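Local coordinates for protein flavin-containing monooxygenase (Allium sativum, PDB 6WPU) that probably uses its bound FAD to oxygenate the sulfur of S-allyl-L-cysteine, at residues D150-Q153 against W157-K160. Residues are numbered along the deposited sequence; the frame is centred on the assembly and turned at random.
Sequences DMEQ and WTVK
M151 lies across one face of the W157 indole, and this is the tightly packed side of the contact. M151 CB sits 3.9 Å from the centroid of the W157 six-membered ring, only 8° off the normal, a CH-pi contact. With CG anti to the backbone N (chi1 168°) and the chain bent at chi2 and chi3, the thioether turns back toward the pyrrole part, M151 SD standing 4.3 Å from the centroid of the W157 five-membered ring in an oblique Met-aromatic contact. A flexible, polarisable methionine suits this place because it can follow the flat indole. The ring also slides beneath the neighbouring backbone, CE3 of W157 coming within 3.5 Å of M151 N, while its NE1 is satisfied by S331 and its side chain also touches L328 and V176. Replacing W157 by an alanine is likely to leave the M151 thioether without its aromatic partner and S331 without the indole N-H it bonds.

The pairing joins D150 and M151 on strand 144-151 to the start of strand 157-163, the two strands of a beta hairpin, edge and middle strands of a three-stranded antiparallel sheet. D150 and T158 form a hydrogen-bonded pair: D150 N reaches T158 O at 3.0 Å in the carbonyl plane, and T158 N returns to D150 O at 2.8 Å. M151 and W157 follow as a non-hydrogen-bonded pair.

The other face of the hairpin, carrying D150 and T158, is looser and more polar. There the link beyond the backbone is a hydroxyl-to-carboxylate bond, T158 OG1 donating to the anti lone pair of E152 OE1 at 2.7 Å. A short beta-branched threonine favours the strand and offers a hydroxyl, whereas the long glutamate, bent at chi2, can reach back to it from its exposed position just past M151. The carboxylate of D150 turns instead to R148, with which it forms a salt bridge.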
loop_
_atom_site.group_PDB
_atom_site.type_symbol
_atom_site.label_atom_id
_atom_site.label_comp_id
_atom_site.label_asym_id
_atom_site.label_seq_id
_atom_site.Cartn_x
_atom_site.Cartn_y
_atom_site.Cartn_z
ATOM N N ASP A 150 5.925 0.878 -23.672
ATOM C CA ASP A 150 5.190 1.155 -24.900
ATOM C C ASP A 150 4.744 -0.138 -25.562
ATOM O O ASP A 150 5.491 -1.121 -25.604
ATOM C CB ASP A 150 6.026 1.945 -25.922
ATOM C CG ASP A 150 6.422 3.308 -25.424
ATOM O OD1 ASP A 150 7.615 3.491 -25.125
ATOM O OD2 ASP A 150 5.545 4.193 -25.332
ATOM N N MET A 151 3.534 -0.110 -26.105
ATOM C CA MET A 151 3.011 -1.229 -26.872
ATOM C C MET A 151 3.531 -1.138 -28.296
ATOM O O MET A 151 3.493 -0.070 -28.911
ATOM C CB MET A 151 1.485 -1.221 -26.868
ATOM C CG MET A 151 0.871 -2.176 -27.878
ATOM S SD MET A 151 0.150 -3.655 -27.145
ATOM C CE MET A 151 -1.501 -3.588 -27.844
ATOM N N GLU A 152 4.030 -2.250 -28.812
ATOM C CA GLU A 152 4.525 -2.307 -30.174
ATOM C C GLU A 152 3.444 -2.862 -31.086
ATOM O O GLU A 152 2.554 -3.594 -30.647
ATOM C CB GLU A 152 5.787 -3.169 -30.257
ATOM C CG GLU A 152 6.931 -2.680 -29.373
ATOM C CD GLU A 152 7.537 -1.364 -29.845
ATOM O OE1 GLU A 152 8.425 -0.837 -29.141
ATOM O OE2 GLU A 152 7.134 -0.851 -30.912
ATOM N N GLN A 153 3.516 -2.486 -32.364
ATOM C CA GLN A 153 2.599 -3.034 -33.357
ATOM C C GLN A 153 2.801 -4.541 -33.447
ATOM O O GLN A 153 3.813 -5.010 -33.977
ATOM C CB GLN A 153 2.803 -2.366 -34.720
ATOM N N TRP A 157 5.352 -5.583 -25.902
ATOM C CA TRP A 157 5.667 -4.399 -25.123
ATOM C C TRP A 157 7.170 -4.197 -25.097
ATOM O O TRP A 157 7.933 -5.167 -25.068
ATOM C CB TRP A 157 5.130 -4.524 -23.692
ATOM C CG TRP A 157 3.624 -4.476 -23.619
ATOM C CD1 TRP A 157 2.750 -5.520 -23.769
ATOM C CD2 TRP A 157 2.821 -3.311 -23.390
ATOM N NE1 TRP A 157 1.452 -5.076 -23.643
ATOM C CE2 TRP A 157 1.467 -3.725 -23.408
ATOM C CE3 TRP A 157 3.114 -1.959 -23.172
ATOM C CZ2 TRP A 157 0.408 -2.831 -23.220
ATOM C CZ3 TRP A 157 2.070 -1.075 -22.981
ATOM C CH2 TRP A 157 0.729 -1.519 -23.001
ATOM N N THR A 158 7.589 -2.938 -25.113
ATOM C CA THR A 158 8.978 -2.569 -24.903
ATOM C C THR A 158 9.075 -1.838 -23.575
ATOM O O THR A 158 8.351 -0.864 -23.349
ATOM C CB THR A 158 9.505 -1.698 -26.040
ATOM O OG1 THR A 158 9.445 -2.443 -27.265
ATOM C CG2 THR A 158 10.944 -1.306 -25.770
ATOM N N VAL A 159 9.940 -2.333 -22.698
ATOM C CA VAL A 159 10.260 -1.681 -21.440
ATOM C C VAL A 159 11.628 -1.033 -21.582
ATOM O O VAL A 159 12.621 -1.712 -21.867
ATOM C CB VAL A 159 10.244 -2.678 -20.275
ATOM C CG1 VAL A 159 10.585 -1.956 -18.956
ATOM C CG2 VAL A 159 8.878 -3.358 -20.194
ATOM N N LYS A 160 11.683 0.278 -21.384
ATOM C CA LYS A 160 12.920 1.035 -21.423
ATOM C C LYS A 160 13.267 1.458 -20.002
ATOM O O LYS A 160 12.392 1.917 -19.264
ATOM C CB LYS A 160 12.773 2.244 -22.347
ATOM C CG LYS A 160 13.960 3.167 -22.352
ATOM C CD LYS A 160 13.724 4.334 -23.301
ATOM C CE LYS A 160 14.758 5.441 -23.088
ATOM N NZ LYS A 160 14.162 6.799 -23.235
#